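Side-chain contacts in lactate dehydrogenase, adjacent gene encodes predicted malate dehydrogenase (Cryptosporidium parvum, PDB 4ND2), which probably catalyses the NAD-dependent interconversion of (S)-lactate and pyruvate: residues A[17-22]-A[238-243]; A[26-31]-A[247-252]; A[156-161]-A[188-193]. All blocks are in the same frame, centred on the assembly; numbering follows the deposited sequence.

How the contacts relate
Contacts 1 and 2 lie side by side, their centres about 11 Å apart, and both set the N-terminal Rossmann domain against helix 234-248 of the C-terminal domain. Along the chain, helix 14-26 runs on into strand 30-34 while helix 234-248 runs from contact 1 to its end in contact 2, so the two pairings alternate. Direct packing joins them: A20 CB lies 3.7 Å from V31 CG1. Contact 3 is separate, its centre about 25 Å from that of contact 1 and about 28 Å from that of contact 2. Its segments, 156-161 and 188-193, fall within the loop closed by the other two. Contacts 1 and 2 thus join the NAD-binding domain to the C-terminal domain, whereas contact 3 is internal to the latter.

Contact 1 (A[17-22]-A[238-243]); sequences GNIAYI and AAAVKM
The first helix of the Rossmann fold, helix 14-26, whose N-terminal turn completes the glycine-rich G11-x-G13-x-x-G16 motif, predicted to bind NAD, sets I19 and I22 against A240 and V241 of helix 234-248 in the C-terminal domain. The segment axes approach to 9.3 Å and cross at -50°, with the CA atoms of I19 and V241 the nearest pair at 6.6 Å. All the contacts are between apolar side chains, and all four residues are buried. I19 divides its two branches between two partners. Its CD1, at the end of the longer branch, reaches the methyl of A240, CD1 to CB 4.1 Å, while its CG2 lies 4.2 Å from V241 CG2. That division follows from a first torsion (chi1 -70°) that puts CG2 anti to the backbone N and sends CG1 beside it. I120, a cofactor-site residue, touches both I19 and A240, so this seam between the domains adjoins the nucleotide pocket. Y21 of a neighbouring subunit packs on I22, which places this end of the seam at a subunit interface. There, I22 and V241 cross at about a right angle, I22 CG2 lying 4.1 Å from both V241 CG1 and V241 CG2.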
ATOM      1  N   GLY A  17     -13.188  14.069  10.076  1.00 17.67           N
ATOM      2  CA  GLY A  17     -13.708  13.132   9.085  1.00 17.81           C
ATOM      3  C   GLY A  17     -12.628  12.586   8.171  1.00 17.86           C
ATOM      4  O   GLY A  17     -12.609  11.392   7.874  1.00 17.57           O
ATOM      5  N   ASN A  18     -11.725  13.458   7.726  1.00 18.03           N
ATOM      6  CA  ASN A  18     -10.594  13.036   6.896  1.00 18.21           C
ATOM      7  C   ASN A  18      -9.667  12.065   7.614  1.00 17.49           C
ATOM      8  O   ASN A  18      -9.194  11.106   7.012  1.00 17.48           O
ATOM      9  CB  ASN A  18      -9.782  14.243   6.413  1.00 18.83           C
ATOM     10  CG  ASN A  18     -10.354  14.872   5.161  1.00 19.73           C
ATOM     11  OD1 ASN A  18     -11.213  14.302   4.488  1.00 20.35           O
ATOM     12  ND2 ASN A  18      -9.857  16.053   4.827  1.00 20.72           N
ATOM     13  N   ILE A  19      -9.406  12.311   8.894  1.00 17.20           N
ATOM     14  CA  ILE A  19      -8.570  11.405   9.681  1.00 17.09           C
ATOM     15  C   ILE A  19      -9.180  10.004   9.700  1.00 16.92           C
ATOM     16  O   ILE A  19      -8.496   9.015   9.433  1.00 16.55           O
ATOM     17  CB  ILE A  19      -8.373  11.908  11.125  1.00 17.07           C
ATOM     18  CG1 ILE A  19      -7.486  13.157  11.131  1.00 17.30           C
ATOM     19  CG2 ILE A  19      -7.751  10.822  11.994  1.00 17.09           C
ATOM     20  CD1 ILE A  19      -7.435  13.870  12.465  1.00 17.26           C
ATOM     21  N   ALA A  20     -10.470   9.925  10.014  1.00 16.88           N
ATOM     22  CA  ALA A  20     -11.173   8.641  10.065  1.00 16.80           C
ATOM     23  C   ALA A  20     -11.098   7.906   8.727  1.00 16.69           C
ATOM     24  O   ALA A  20     -10.878   6.694   8.684  1.00 16.80           O
ATOM     25  CB  ALA A  20     -12.623   8.854  10.473  1.00 16.94           C
ATOM     26  N   TYR A  21     -11.275   8.664   7.647  1.00 16.64           N
ATOM     27  CA  TYR A  21     -11.244   8.159   6.274  1.00 16.83           C
ATOM     28  C   TYR A  21      -9.908   7.490   5.957  1.00 16.89           C
ATOM     29  O   TYR A  21      -9.863   6.366   5.452  1.00 16.54           O
ATOM     30  CB  TYR A  21     -11.471   9.348   5.328  1.00 16.88           C
ATOM     31  CG  TYR A  21     -11.845   9.067   3.885  1.00 16.91           C
ATOM     32  CD1 TYR A  21     -12.653   7.990   3.528  1.00 17.11           C
ATOM     33  CD2 TYR A  21     -11.452   9.949   2.879  1.00 17.05           C
ATOM     34  CE1 TYR A  21     -13.016   7.776   2.208  1.00 17.04           C
ATOM     35  CE2 TYR A  21     -11.812   9.745   1.559  1.00 17.09           C
ATOM     36  CZ  TYR A  21     -12.597   8.661   1.228  1.00 17.26           C
ATOM     37  OH  TYR A  21     -12.959   8.468  -0.087  1.00 17.40           O
ATOM     38  N   ILE A  22      -8.825   8.191   6.276  1.00 17.07           N
ATOM     39  CA  ILE A  22      -7.469   7.732   5.963  1.00 17.50           C
ATOM     40  C   ILE A  22      -7.030   6.594   6.883  1.00 17.40           C
ATOM     41  O   ILE A  22      -6.438   5.617   6.417  1.00 17.38           O
ATOM     42  CB  ILE A  22      -6.458   8.901   6.038  1.00 17.89           C
ATOM     43  CG1 ILE A  22      -6.820   9.983   5.013  1.00 18.08           C
ATOM     44  CG2 ILE A  22      -5.028   8.410   5.826  1.00 18.24           C
ATOM     45  CD1 ILE A  22      -6.889   9.502   3.581  1.00 18.37           C
ATOM     46  N   ALA A 238      -3.782  14.343   7.243  1.00 15.61           N
ATOM     47  CA  ALA A 238      -2.744  13.392   6.857  1.00 15.72           C
ATOM     48  C   ALA A 238      -1.556  13.459   7.807  1.00 15.80           C
ATOM     49  O   ALA A 238      -0.993  12.426   8.170  1.00 15.64           O
ATOM     50  CB  ALA A 238      -2.297  13.646   5.427  1.00 15.75           C
ATOM     51  N   ALA A 239      -1.187  14.678   8.205  1.00 15.99           N
ATOM     52  CA  ALA A 239      -0.087  14.893   9.145  1.00 16.21           C
ATOM     53  C   ALA A 239      -0.346  14.202  10.481  1.00 16.60           C
ATOM     54  O   ALA A 239       0.545  13.561  11.041  1.00 16.56           O
ATOM     55  CB  ALA A 239       0.133  16.383   9.359  1.00 16.28           C
ATOM     56  N   ALA A 240      -1.573  14.332  10.986  1.00 16.79           N
ATOM     57  CA  ALA A 240      -1.965  13.692  12.243  1.00 17.01           C
ATOM     58  C   ALA A 240      -1.875  12.169  12.156  1.00 16.99           C
ATOM     59  O   ALA A 240      -1.469  11.515  13.119  1.00 17.05           O
ATOM     60  CB  ALA A 240      -3.374  14.113  12.632  1.00 17.06           C
ATOM     61  N   VAL A 241      -2.250  11.614  11.004  1.00 17.08           N
ATOM     62  CA  VAL A 241      -2.195  10.167  10.786  1.00 17.45           C
ATOM     63  C   VAL A 241      -0.745   9.673  10.788  1.00 17.76           C
ATOM     64  O   VAL A 241      -0.445   8.626  11.364  1.00 17.62           O
ATOM     65  CB  VAL A 241      -2.903   9.750   9.473  1.00 17.55           C
ATOM     66  CG1 VAL A 241      -2.693   8.267   9.184  1.00 17.72           C
ATOM     67  CG2 VAL A 241      -4.393  10.054   9.547  1.00 17.64           C
ATOM     68  N   LYS A 242       0.152  10.432  10.163  1.00 18.14           N
ATOM     69  CA  LYS A 242       1.575  10.086  10.171  1.00 18.62           C
ATOM     70  C   LYS A 242       2.105  10.022  11.602  1.00 18.24           C
ATOM     71  O   LYS A 242       2.877   9.128  11.940  1.00 17.87           O
ATOM     72  CB  LYS A 242       2.398  11.087   9.349  1.00 19.43           C
ATOM     73  CG  LYS A 242       2.049  11.161   7.865  1.00 20.14           C
ATOM     74  CD  LYS A 242       2.149   9.828   7.137  1.00 20.85           C
ATOM     75  CE  LYS A 242       3.580   9.308   7.083  1.00 21.52           C
ATOM     76  NZ  LYS A 242       3.651   8.014   6.354  1.00 22.19           N
ATOM     77  N   MET A 243       1.666  10.953  12.444  1.00 18.11           N
ATOM     78  CA  MET A 243       2.056  10.964  13.856  1.00 18.18           C
ATOM     79  C   MET A 243       1.477   9.768  14.614  1.00 18.09           C
ATOM     80  O   MET A 243       2.165   9.161  15.434  1.00 17.77           O
ATOM     81  CB  MET A 243       1.629  12.275  14.523  1.00 18.34           C
ATOM     82  CG  MET A 243       2.365  13.490  13.982  1.00 18.61           C
ATOM     83  SD  MET A 243       1.810  15.053  14.686  1.00 18.93           S
ATOM     84  CE  MET A 243       2.331  14.868  16.387  1.00 18.66           C
TER

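Contact 2 (A[26-31]-A[247-252]); sequences DNLADV and YLKDKK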
ATOM      1  N   ASP A  26      -6.153   2.876   5.425  1.00 20.92           N
ATOM      2  CA  ASP A  26      -4.870   2.210   5.691  1.00 21.19           C
ATOM      3  C   ASP A  26      -5.000   0.993   6.612  1.00 20.76           C
ATOM      4  O   ASP A  26      -4.027   0.265   6.812  1.00 20.08           O
ATOM      5  CB  ASP A  26      -3.875   3.192   6.321  1.00 21.79           C
ATOM      6  CG  ASP A  26      -3.517   4.350   5.400  1.00 22.58           C
ATOM      7  OD1 ASP A  26      -3.686   4.232   4.168  1.00 23.58           O
ATOM      8  OD2 ASP A  26      -3.058   5.388   5.915  1.00 23.22           O
ATOM      9  N   ASN A  27      -6.188   0.781   7.181  1.00 20.42           N
ATOM     10  CA  ASN A  27      -6.396  -0.242   8.207  1.00 20.33           C
ATOM     11  C   ASN A  27      -5.391  -0.100   9.359  1.00 19.76           C
ATOM     12  O   ASN A  27      -4.890  -1.090   9.894  1.00 19.46           O
ATOM     13  CB  ASN A  27      -6.343  -1.650   7.597  1.00 20.93           C
ATOM     14  CG  ASN A  27      -6.851  -2.728   8.549  1.00 21.81           C
ATOM     15  OD1 ASN A  27      -7.747  -2.498   9.361  1.00 22.75           O
ATOM     16  ND2 ASN A  27      -6.280  -3.912   8.445  1.00 22.51           N
ATOM     17  N   LEU A  28      -5.105   1.145   9.730  1.00 19.20           N
ATOM     18  CA  LEU A  28      -4.184   1.444  10.829  1.00 19.04           C
ATOM     19  C   LEU A  28      -4.808   1.108  12.184  1.00 18.90           C
ATOM     20  O   LEU A  28      -4.125   0.637  13.094  1.00 18.56           O
ATOM     21  CB  LEU A  28      -3.789   2.923  10.790  1.00 19.01           C
ATOM     22  CG  LEU A  28      -2.856   3.450  11.881  1.00 19.07           C
ATOM     23  CD1 LEU A  28      -1.501   2.763  11.813  1.00 19.02           C
ATOM     24  CD2 LEU A  28      -2.708   4.959  11.755  1.00 19.01           C
ATOM     25  N   ALA A  29      -6.106   1.367  12.313  1.00 18.62           N
ATOM     26  CA  ALA A  29      -6.822   1.134  13.562  1.00 18.85           C
ATOM     27  C   ALA A  29      -8.327   1.215  13.341  1.00 18.90           C
ATOM     28  O   ALA A  29      -8.791   1.605  12.264  1.00 18.51           O
ATOM     29  CB  ALA A  29      -6.401   2.162  14.605  1.00 18.81           C
ATOM     30  N   ASP A  30      -9.080   0.826  14.363  1.00 19.27           N
ATOM     31  CA  ASP A  30     -10.496   1.168  14.445  1.00 19.64           C
ATOM     32  C   ASP A  30     -10.582   2.636  14.836  1.00 19.45           C
ATOM     33  O   ASP A  30      -9.687   3.160  15.503  1.00 19.29           O
ATOM     34  CB  ASP A  30     -11.215   0.325  15.501  1.00 20.05           C
ATOM     35  CG  ASP A  30     -11.395  -1.125  15.084  1.00 20.65           C
ATOM     36  OD1 ASP A  30     -11.241  -1.460  13.888  1.00 20.66           O
ATOM     37  OD2 ASP A  30     -11.713  -1.938  15.973  1.00 21.75           O
ATOM     38  N   VAL A  31     -11.666   3.291  14.434  1.00 19.40           N
ATOM     39  CA  VAL A  31     -11.847   4.712  14.694  1.00 19.46           C
ATOM     40  C   VAL A  31     -13.154   4.974  15.440  1.00 19.74           C
ATOM     41  O   VAL A  31     -14.192   4.414  15.095  1.00 19.37           O
ATOM     42  CB  VAL A  31     -11.857   5.517  13.379  1.00 19.35           C
ATOM     43  CG1 VAL A  31     -12.090   6.998  13.654  1.00 19.46           C
ATOM     44  CG2 VAL A  31     -10.553   5.308  12.621  1.00 19.42           C
ATOM     45  N   TYR A 247       3.561   6.343  16.479  1.00 18.04           N
ATOM     46  CA  TYR A 247       3.291   5.808  17.807  1.00 18.19           C
ATOM     47  C   TYR A 247       2.870   4.340  17.744  1.00 18.29           C
ATOM     48  O   TYR A 247       3.463   3.493  18.409  1.00 18.03           O
ATOM     49  CB  TYR A 247       2.209   6.635  18.516  1.00 18.31           C
ATOM     50  CG  TYR A 247       1.888   6.137  19.906  1.00 18.45           C
ATOM     51  CD1 TYR A 247       2.710   6.452  20.984  1.00 18.70           C
ATOM     52  CD2 TYR A 247       0.770   5.342  20.144  1.00 18.63           C
ATOM     53  CE1 TYR A 247       2.431   5.990  22.259  1.00 18.86           C
ATOM     54  CE2 TYR A 247       0.479   4.879  21.418  1.00 18.85           C
ATOM     55  CZ  TYR A 247       1.313   5.204  22.470  1.00 18.98           C
ATOM     56  OH  TYR A 247       1.026   4.749  23.735  1.00 19.23           O
ATOM     57  N   LEU A 248       1.849   4.049  16.941  1.00 18.61           N
ATOM     58  CA  LEU A 248       1.257   2.710  16.891  1.00 19.02           C
ATOM     59  C   LEU A 248       2.211   1.641  16.362  1.00 19.45           C
ATOM     60  O   LEU A 248       2.139   0.490  16.781  1.00 19.50           O
ATOM     61  CB  LEU A 248      -0.029   2.719  16.055  1.00 18.82           C
ATOM     62  CG  LEU A 248      -1.213   3.481  16.664  1.00 18.75           C
ATOM     63  CD1 LEU A 248      -2.322   3.679  15.639  1.00 18.79           C
ATOM     64  CD2 LEU A 248      -1.746   2.759  17.889  1.00 18.75           C
ATOM     65  N   LYS A 249       3.095   2.023  15.444  1.00 20.19           N
ATOM     66  CA  LYS A 249       4.062   1.090  14.866  1.00 20.80           C
ATOM     67  C   LYS A 249       5.459   1.214  15.483  1.00 20.73           C
ATOM     68  O   LYS A 249       6.388   0.531  15.051  1.00 19.96           O
ATOM     69  CB  LYS A 249       4.123   1.285  13.352  1.00 21.83           C
ATOM     70  CG  LYS A 249       2.818   0.924  12.658  1.00 22.84           C
ATOM     71  CD  LYS A 249       2.793   1.394  11.213  1.00 24.03           C
ATOM     72  CE  LYS A 249       1.785   0.619  10.377  1.00 24.94           C
ATOM     73  NZ  LYS A 249       1.950  -0.864  10.444  1.00 25.54           N
ATOM     74  N   ASP A 250       5.599   2.074  16.494  1.00 20.78           N
ATOM     75  CA  ASP A 250       6.863   2.248  17.215  1.00 21.11           C
ATOM     76  C   ASP A 250       8.009   2.514  16.238  1.00 21.01           C
ATOM     77  O   ASP A 250       9.047   1.854  16.286  1.00 20.74           O
ATOM     78  CB  ASP A 250       7.156   1.011  18.076  1.00 21.31           C
ATOM     79  CG  ASP A 250       8.382   1.184  18.969  1.00 21.82           C
ATOM     80  OD1 ASP A 250       8.603   2.295  19.497  1.00 21.67           O
ATOM     81  OD2 ASP A 250       9.126   0.195  19.140  1.00 21.96           O
ATOM     82  N   LYS A 251       7.807   3.487  15.356  1.00 21.20           N
ATOM     83  CA  LYS A 251       8.727   3.727  14.241  1.00 21.70           C
ATOM     84  C   LYS A 251      10.074   4.334  14.625  1.00 21.55           C
ATOM     85  O   LYS A 251      11.042   4.195  13.873  1.00 21.37           O
ATOM     86  CB  LYS A 251       8.085   4.650  13.205  1.00 22.35           C
ATOM     87  CG  LYS A 251       6.983   4.015  12.380  1.00 23.17           C
ATOM     88  CD  LYS A 251       6.622   4.926  11.220  1.00 24.14           C
ATOM     89  CE  LYS A 251       5.364   4.469  10.513  1.00 25.11           C
ATOM     90  NZ  LYS A 251       5.015   5.395   9.398  1.00 26.05           N
ATOM     91  N   LYS A 252      10.130   5.021  15.765  1.00 21.17           N
ATOM     92  CA  LYS A 252      11.256   5.904  16.086  1.00 21.34           C
ATOM     93  C   LYS A 252      11.448   6.907  14.942  1.00 21.13           C
ATOM     94  O   LYS A 252      12.570   7.167  14.500  1.00 21.33           O
ATOM     95  CB  LYS A 252      12.550   5.110  16.337  1.00 21.49           C
ATOM     96  CG  LYS A 252      12.387   3.859  17.189  1.00 21.77           C
ATOM     97  CD  LYS A 252      11.791   4.152  18.553  1.00 22.04           C
ATOM     98  CE  LYS A 252      11.751   2.887  19.398  1.00 22.29           C
ATOM     99  NZ  LYS A 252      10.999   3.062  20.669  1.00 22.52           N
TER
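Apolar contacts join L28 and A29, in the connection between the first helix and second strand of the Rossmann fold, to L248 at the end of helix 234-248. The L248 methyl CD1 does most of the touching: it stands 3.8 Å from L28 CG and 4.0 Å from L28 CD1, thus against the fork of the other leucine and not one methyl alone. L28 has CG anti to its own N (chi1 178°), which carries the fork toward the helix end although its CB does not point straight there. A29 CB is a more distant neighbour, 4.5 Å from L248 CD1. I7 of strand 6-10 touches L28, A29 and L248, so the cluster packs against an inner strand of the parallel sheet.

Both segments leave their helices through Schellman motifs, with positive phi at N27 and D250. Among the polar groups, K252 NZ bridges within 247-252 to D250 OD1, at that oxygen's syn lone pair, 2.8 Å away, and D250 OD2 pairs with R4 of another subunit.

K249 combines both kinds: NZ makes a weak hydrogen bond to N27 O of a neighbouring subunit, while the aliphatic chain, bent at chi4 (-53°), lays CE 4.2 Å from L28 CD1.

Contact 3 (A[156-161]-A[188-193]); sequences TFIAQH and VSVGGV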
ATOM      1  N   THR A 156       7.790  20.914   0.217  1.00 18.24           N
ATOM      2  CA  THR A 156       7.054  20.941  -1.045  1.00 18.30           C
ATOM      3  C   THR A 156       7.448  22.140  -1.905  1.00 18.29           C
ATOM      4  O   THR A 156       7.657  21.996  -3.106  1.00 18.26           O
ATOM      5  CB  THR A 156       5.531  20.944  -0.787  1.00 18.32           C
ATOM      6  OG1 THR A 156       5.165  19.716  -0.148  1.00 18.60           O
ATOM      7  CG2 THR A 156       4.739  21.083  -2.080  1.00 18.40           C
ATOM      8  N   PHE A 157       7.560  23.309  -1.282  1.00 18.45           N
ATOM      9  CA  PHE A 157       7.910  24.533  -1.999  1.00 18.60           C
ATOM     10  C   PHE A 157       9.342  24.484  -2.533  1.00 18.61           C
ATOM     11  O   PHE A 157       9.600  24.927  -3.647  1.00 18.61           O
ATOM     12  CB  PHE A 157       7.709  25.767  -1.114  1.00 18.86           C
ATOM     13  CG  PHE A 157       6.290  25.959  -0.632  1.00 19.11           C
ATOM     14  CD1 PHE A 157       5.200  25.532  -1.391  1.00 19.37           C
ATOM     15  CD2 PHE A 157       6.042  26.591   0.577  1.00 19.17           C
ATOM     16  CE1 PHE A 157       3.904  25.718  -0.941  1.00 19.47           C
ATOM     17  CE2 PHE A 157       4.745  26.787   1.026  1.00 19.27           C
ATOM     18  CZ  PHE A 157       3.677  26.347   0.268  1.00 19.34           C
ATOM     19  N   ILE A 158      10.258  23.929  -1.746  1.00 18.88           N
ATOM     20  CA  ILE A 158      11.633  23.715  -2.200  1.00 19.42           C
ATOM     21  C   ILE A 158      11.640  22.740  -3.375  1.00 19.96           C
ATOM     22  O   ILE A 158      12.287  22.991  -4.395  1.00 19.70           O
ATOM     23  CB  ILE A 158      12.528  23.163  -1.071  1.00 19.40           C
ATOM     24  CG1 ILE A 158      12.676  24.202   0.044  1.00 19.52           C
ATOM     25  CG2 ILE A 158      13.904  22.777  -1.615  1.00 19.59           C
ATOM     26  CD1 ILE A 158      13.101  23.622   1.375  1.00 19.55           C
ATOM     27  N   ALA A 159      10.908  21.636  -3.223  1.00 20.14           N
ATOM     28  CA  ALA A 159      10.825  20.602  -4.257  1.00 20.84           C
ATOM     29  C   ALA A 159      10.254  21.139  -5.564  1.00 21.33           C
ATOM     30  O   ALA A 159      10.720  20.776  -6.647  1.00 21.66           O
ATOM     31  CB  ALA A 159       9.989  19.431  -3.763  1.00 20.73           C
ATOM     32  N   GLN A 160       9.249  22.005  -5.456  1.00 22.11           N
ATOM     33  CA  GLN A 160       8.618  22.602  -6.634  1.00 22.79           C
ATOM     34  C   GLN A 160       9.562  23.550  -7.377  1.00 22.79           C
ATOM     35  O   GLN A 160       9.487  23.662  -8.601  1.00 22.40           O
ATOM     36  CB  GLN A 160       7.313  23.314  -6.255  1.00 23.92           C
ATOM     37  CG  GLN A 160       6.167  22.340  -6.003  1.00 25.12           C
ATOM     38  CD  GLN A 160       4.901  22.998  -5.480  1.00 26.15           C
ATOM     39  OE1 GLN A 160       4.949  23.989  -4.749  1.00 27.64           O
ATOM     40  NE2 GLN A 160       3.755  22.433  -5.839  1.00 26.51           N
ATOM     41  N   HIS A 161      10.448  24.226  -6.646  1.00 22.76           N
ATOM     42  CA  HIS A 161      11.460  25.065  -7.286  1.00 23.10           C
ATOM     43  C   HIS A 161      12.414  24.217  -8.129  1.00 22.85           C
ATOM     44  O   HIS A 161      12.604  24.487  -9.312  1.00 22.66           O
ATOM     45  CB  HIS A 161      12.258  25.878  -6.262  1.00 23.47           C
ATOM     46  CG  HIS A 161      13.424  26.601  -6.861  1.00 23.88           C
ATOM     47  ND1 HIS A 161      13.293  27.805  -7.518  1.00 24.24           N
ATOM     48  CD2 HIS A 161      14.734  26.269  -6.942  1.00 23.98           C
ATOM     49  CE1 HIS A 161      14.475  28.190  -7.966  1.00 24.25           C
ATOM     50  NE2 HIS A 161      15.366  27.276  -7.630  1.00 24.24           N
ATOM     51  N   VAL A 188      18.527  22.681   5.321  1.00 25.43           N
ATOM     52  CA  VAL A 188      17.826  22.144   4.161  1.00 24.78           C
ATOM     53  C   VAL A 188      18.816  21.389   3.273  1.00 24.48           C
ATOM     54  O   VAL A 188      19.944  21.840   3.068  1.00 23.59           O
ATOM     55  CB  VAL A 188      17.147  23.263   3.340  1.00 24.60           C
ATOM     56  CG1 VAL A 188      16.666  22.749   1.989  1.00 24.67           C
ATOM     57  CG2 VAL A 188      15.986  23.864   4.122  1.00 24.57           C
ATOM     58  N   SER A 189      18.396  20.238   2.757  1.00 23.86           N
ATOM     59  CA  SER A 189      19.169  19.538   1.736  1.00 23.92           C
ATOM     60  C   SER A 189      18.256  18.851   0.726  1.00 23.99           C
ATOM     61  O   SER A 189      17.141  18.446   1.058  1.00 23.82           O
ATOM     62  CB  SER A 189      20.145  18.537   2.364  1.00 23.96           C
ATOM     63  OG  SER A 189      19.483  17.602   3.191  1.00 24.49           O
ATOM     64  N   VAL A 190      18.733  18.760  -0.513  1.00 23.61           N
ATOM     65  CA  VAL A 190      18.024  18.080  -1.590  1.00 23.65           C
ATOM     66  C   VAL A 190      18.919  16.952  -2.090  1.00 23.93           C
ATOM     67  O   VAL A 190      19.913  17.192  -2.779  1.00 23.63           O
ATOM     68  CB  VAL A 190      17.693  19.034  -2.757  1.00 23.59           C
ATOM     69  CG1 VAL A 190      16.886  18.308  -3.826  1.00 23.59           C
ATOM     70  CG2 VAL A 190      16.944  20.263  -2.252  1.00 23.65           C
ATOM     71  N   GLY A 191      18.574  15.722  -1.719  1.00 24.12           N
ATOM     72  CA  GLY A 191      19.394  14.559  -2.046  1.00 24.27           C
ATOM     73  C   GLY A 191      20.802  14.619  -1.473  1.00 24.36           C
ATOM     74  O   GLY A 191      21.727  14.031  -2.036  1.00 24.62           O
ATOM     75  N   GLY A 192      20.963  15.324  -0.353  1.00 24.08           N
ATOM     76  CA  GLY A 192      22.270  15.512   0.276  1.00 24.37           C
ATOM     77  C   GLY A 192      22.949  16.842  -0.032  1.00 24.37           C
ATOM     78  O   GLY A 192      23.927  17.195   0.623  1.00 24.92           O
ATOM     79  N   VAL A 193      22.439  17.579  -1.017  1.00 24.47           N
ATOM     80  CA  VAL A 193      23.037  18.851  -1.434  1.00 24.57           C
ATOM     81  C   VAL A 193      22.414  20.026  -0.670  1.00 24.64           C
ATOM     82  O   VAL A 193      21.194  20.192  -0.692  1.00 24.21           O
ATOM     83  CB  VAL A 193      22.844  19.093  -2.946  1.00 24.66           C
ATOM     84  CG1 VAL A 193      23.509  20.397  -3.373  1.00 24.68           C
ATOM     85  CG2 VAL A 193      23.399  17.925  -3.751  1.00 24.86           C
TER
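Strand residues S189 and V190 run into a type I' turn from V190 to V193, closed by V190 N to V193 O at 2.9 Å and V193 N to V190 O at 3.1 Å, while 156-161 is a regular helical segment. Positive phi at G191 (60°) and G192 (99°) makes the reversal. I158 carries the helix side of the contact, and its CB points at the strand. Its two branches go to different valines. The longer one meets V188 tip to tip: I158 CD1 is 3.7 Å from V188 CG1 and 4.0 Å from V188 CG2, so the methyl faces both prongs of the valine. The shorter one serves V190, with I158 CG2 4.0 Å from V190 CG2, and these two side chains slide past each other in opposite directions. V188 and V190, two apart in sequence, both turn to the helix while S189 CB points away.

This is helix-on-sheet packing within the C-terminal domain: helix 147-162 covers one face of the antiparallel sheet to which strands 169-174, 189-190 and 193-194 belong. V169 and A171 of the neighbouring strand also touch I158, and I212 of helix 206-227 packs on it from another element. R153, a pyruvate-binding residue, is on the same helix, its side chain about 9 Å from that of I158. The chi1 of I158, -65°, places CG2 anti to the backbone N, leaving CG1 to carry CD1 toward V188.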